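Long-range contact in transcription termination factor NusA (Planctomyces limnophilus, PDB 4MTN), which probably takes part in both transcription termination and antitermination, binding the core RNA polymerase and the nascent RNA: residues Ser265-Val270 against Val279-Arg284. Sequence-based numbering, arbitrary orientation.
Sequences SEVEDV and VLVLVR
The backbone of Leu-282 is held from both its polar ends. Its N donates an almost straight hydrogen bond (171°) to Asp-269 O. Leu-282 O in turn accepts one from Glu-268 N, 3.0 Å long. Two consecutive residues, Glu-268 and Asp-269, thus stand opposite a single one, an arrangement consistent with a classic beta bulge, Glu-268 taking helical backbone angles as the first position of such a bulge does. Its carboxylate folds back over the residues just beyond the partner strand, Val-283 and Arg-284. The Glu-268 side chain bends at chi2 (69°), bringing Glu-268 OE1 within 3.3 Å of Arg-284 N in a weak hydrogen bond and laying OE2 against CG and CD of Arg-284. No N-H of the guanidinium is aimed at Glu-268 OE2, which sits to one side of its plane, and the long pairing with Arg-284 NE is purely electrostatic. The Glu-266 chain, extended beyond CG, instead carries OE1 to Arg-284 NH2 in a salt bridge, with the carboxylate and guanidinium planes 20° apart. The hairpin of strands 269-273 and 278-282 belongs to the second type II KH domain of NusA, where strand 309-313 runs parallel to 278-282 and helix 254-261 packs over the face bearing Val-270, Val-279 and Val-281. On that face Val-270 CG1 meets Val-279 CG1 at 3.8 Å. Val-267 crosses Val-281 at about a right angle, CG1 to CG1 at 3.7 Å, and Val-258 of the helix also touches Val-281. On the other face, Leu-282 CD1 reaches Asp-269 CB at 3.7 Å, the two side chains passing at a slant, with Asp-269 OD2 hardly farther off. Past the bulge, Val-283 CG2 lies by Glu-266 O, and Glu-266 N is hydrogen-bonded to Gln-287 OE1, tying this end of the hairpin to the following helix, 285-292.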
ATOM      1  N   SER A 265     -18.897 -19.061  -5.705  1.00 74.28           N
ATOM      2  CA  SER A 265     -20.071 -19.390  -4.899  1.00 74.68           C
ATOM      3  C   SER A 265     -21.301 -18.577  -5.300  1.00 75.06           C
ATOM      4  O   SER A 265     -21.187 -17.437  -5.750  1.00 76.00           O
ATOM      5  CB  SER A 265     -19.775 -19.176  -3.414  1.00 71.10           C
ATOM      6  OG  SER A 265     -19.595 -17.802  -3.121  1.00 66.62           O
ATOM      7  N   GLU A 266     -22.475 -19.178  -5.132  1.00 75.13           N
ATOM      8  CA  GLU A 266     -23.735 -18.510  -5.437  1.00 75.90           C
ATOM      9  C   GLU A 266     -24.351 -17.914  -4.175  1.00 75.85           C
ATOM     10  O   GLU A 266     -24.282 -18.508  -3.099  1.00 72.79           O
ATOM     11  CB  GLU A 266     -24.714 -19.484  -6.097  1.00 82.01           C
ATOM     12  CG  GLU A 266     -24.226 -20.048  -7.423  1.00 86.33           C
ATOM     13  CD  GLU A 266     -25.239 -20.967  -8.077  1.00 93.02           C
ATOM     14  OE1 GLU A 266     -26.276 -21.260  -7.443  1.00 96.40           O
ATOM     15  OE2 GLU A 266     -25.001 -21.396  -9.225  1.00 95.90           O
ATOM     16  N   VAL A 267     -24.955 -16.737  -4.315  1.00 77.99           N
ATOM     17  CA  VAL A 267     -25.491 -16.005  -3.173  1.00 76.57           C
ATOM     18  C   VAL A 267     -27.010 -15.869  -3.237  1.00 84.83           C
ATOM     19  O   VAL A 267     -27.566 -15.490  -4.266  1.00 84.09           O
ATOM     20  CB  VAL A 267     -24.861 -14.600  -3.076  1.00 70.27           C
ATOM     21  CG1 VAL A 267     -25.548 -13.772  -2.001  1.00 73.34           C
ATOM     22  CG2 VAL A 267     -23.368 -14.708  -2.806  1.00 66.90           C
ATOM     23  N   GLU A 268     -27.676 -16.182  -2.129  1.00 96.03           N
ATOM     24  CA  GLU A 268     -29.125 -16.043  -2.037  1.00101.22           C
ATOM     25  C   GLU A 268     -29.530 -14.604  -1.730  1.00100.70           C
ATOM     26  O   GLU A 268     -30.137 -13.931  -2.563  1.00108.67           O
ATOM     27  CB  GLU A 268     -29.690 -16.987  -0.973  1.00109.31           C
ATOM     28  CG  GLU A 268     -29.876 -18.425  -1.440  1.00118.64           C
ATOM     29  CD  GLU A 268     -28.562 -19.141  -1.693  1.00123.57           C
ATOM     30  OE1 GLU A 268     -27.528 -18.706  -1.145  1.00125.64           O
ATOM     31  OE2 GLU A 268     -28.565 -20.141  -2.443  1.00126.26           O
ATOM     32  N   ASP A 269     -29.194 -14.135  -0.531  1.00 91.66           N
ATOM     33  CA  ASP A 269     -29.551 -12.783  -0.113  1.00 86.22           C
ATOM     34  C   ASP A 269     -28.330 -11.938   0.236  1.00 78.28           C
ATOM     35  O   ASP A 269     -27.329 -12.448   0.741  1.00 74.27           O
ATOM     36  CB  ASP A 269     -30.498 -12.828   1.088  1.00 90.21           C
ATOM     37  CG  ASP A 269     -31.921 -13.170   0.698  1.00 98.50           C
ATOM     38  OD1 ASP A 269     -32.336 -12.809  -0.422  1.00101.91           O
ATOM     39  OD2 ASP A 269     -32.626 -13.799   1.516  1.00101.49           O
ATOM     40  N   VAL A 270     -28.425 -10.641  -0.040  1.00 76.07           N
ATOM     41  CA  VAL A 270     -27.391  -9.689   0.340  1.00 72.39           C
ATOM     42  C   VAL A 270     -27.976  -8.640   1.278  1.00 76.06           C
ATOM     43  O   VAL A 270     -28.829  -7.845   0.881  1.00 77.89           O
ATOM     44  CB  VAL A 270     -26.770  -8.994  -0.886  1.00 67.19           C
ATOM     45  CG1 VAL A 270     -25.828  -7.883  -0.447  1.00 65.50           C
ATOM     46  CG2 VAL A 270     -26.041 -10.005  -1.756  1.00 64.60           C
ATOM     47  N   VAL A 279     -21.591  -6.267   5.286  1.00 72.69           N
ATOM     48  CA  VAL A 279     -22.560  -6.859   4.374  1.00 69.97           C
ATOM     49  C   VAL A 279     -22.828  -8.300   4.788  1.00 69.61           C
ATOM     50  O   VAL A 279     -21.907  -9.112   4.869  1.00 70.39           O
ATOM     51  CB  VAL A 279     -22.076  -6.824   2.910  1.00 65.98           C
ATOM     52  CG1 VAL A 279     -22.989  -7.663   2.027  1.00 65.06           C
ATOM     53  CG2 VAL A 279     -22.012  -5.393   2.406  1.00 64.08           C
ATOM     54  N   LEU A 280     -24.090  -8.612   5.059  1.00 70.68           N
ATOM     55  CA  LEU A 280     -24.463  -9.957   5.474  1.00 75.58           C
ATOM     56  C   LEU A 280     -24.898 -10.791   4.273  1.00 76.57           C
ATOM     57  O   LEU A 280     -25.926 -10.519   3.653  1.00 79.05           O
ATOM     58  CB  LEU A 280     -25.578  -9.905   6.520  1.00 79.48           C
ATOM     59  CG  LEU A 280     -25.870 -11.201   7.274  1.00 81.91           C
ATOM     60  CD1 LEU A 280     -24.622 -11.690   7.994  1.00 83.22           C
ATOM     61  CD2 LEU A 280     -27.012 -10.998   8.256  1.00 83.06           C
ATOM     62  N   VAL A 281     -24.105 -11.809   3.951  1.00 72.58           N
ATOM     63  CA  VAL A 281     -24.363 -12.644   2.785  1.00 71.23           C
ATOM     64  C   VAL A 281     -24.918 -14.010   3.178  1.00 71.37           C
ATOM     65  O   VAL A 281     -24.277 -14.765   3.910  1.00 70.79           O
ATOM     66  CB  VAL A 281     -23.083 -12.836   1.947  1.00 69.10           C
ATOM     67  CG1 VAL A 281     -23.292 -13.907   0.888  1.00 70.23           C
ATOM     68  CG2 VAL A 281     -22.667 -11.520   1.308  1.00 67.54           C
ATOM     69  N   LEU A 282     -26.115 -14.319   2.688  1.00 71.05           N
ATOM     70  CA  LEU A 282     -26.761 -15.596   2.974  1.00 72.74           C
ATOM     71  C   LEU A 282     -26.437 -16.635   1.905  1.00 76.06           C
ATOM     72  O   LEU A 282     -26.643 -16.405   0.711  1.00 73.92           O
ATOM     73  CB  LEU A 282     -28.273 -15.413   3.097  1.00 74.21           C
ATOM     74  CG  LEU A 282     -28.724 -14.618   4.322  1.00 73.55           C
ATOM     75  CD1 LEU A 282     -30.235 -14.467   4.344  1.00 77.72           C
ATOM     76  CD2 LEU A 282     -28.231 -15.289   5.593  1.00 72.03           C
ATOM     77  N   VAL A 283     -25.936 -17.784   2.347  1.00 76.97           N
ATOM     78  CA  VAL A 283     -25.455 -18.821   1.442  1.00 75.74           C
ATOM     79  C   VAL A 283     -25.907 -20.207   1.902  1.00 81.92           C
ATOM     80  O   VAL A 283     -25.813 -20.537   3.083  1.00 86.70           O
ATOM     81  CB  VAL A 283     -23.912 -18.777   1.331  1.00 72.65           C
ATOM     82  CG1 VAL A 283     -23.363 -20.084   0.802  1.00 72.90           C
ATOM     83  CG2 VAL A 283     -23.473 -17.615   0.451  1.00 70.79           C
ATOM     84  N   ARG A 284     -26.398 -21.013   0.963  1.00 82.52           N
ATOM     85  CA  ARG A 284     -26.867 -22.361   1.267  1.00 84.30           C
ATOM     86  C   ARG A 284     -25.719 -23.264   1.713  1.00 83.42           C
ATOM     87  O   ARG A 284     -24.554 -22.983   1.437  1.00 80.20           O
ATOM     88  CB  ARG A 284     -27.577 -22.964   0.053  1.00 88.53           C
ATOM     89  CG  ARG A 284     -26.805 -22.818  -1.248  1.00 89.98           C
ATOM     90  CD  ARG A 284     -27.599 -23.347  -2.432  1.00 93.55           C
ATOM     91  NE  ARG A 284     -26.887 -23.152  -3.691  1.00 96.18           N
ATOM     92  CZ  ARG A 284     -27.382 -23.458  -4.887  1.00 99.23           C
ATOM     93  NH1 ARG A 284     -28.597 -23.976  -4.991  1.00104.39           N
ATOM     94  NH2 ARG A 284     -26.660 -23.244  -5.979  1.00 97.90           N
TER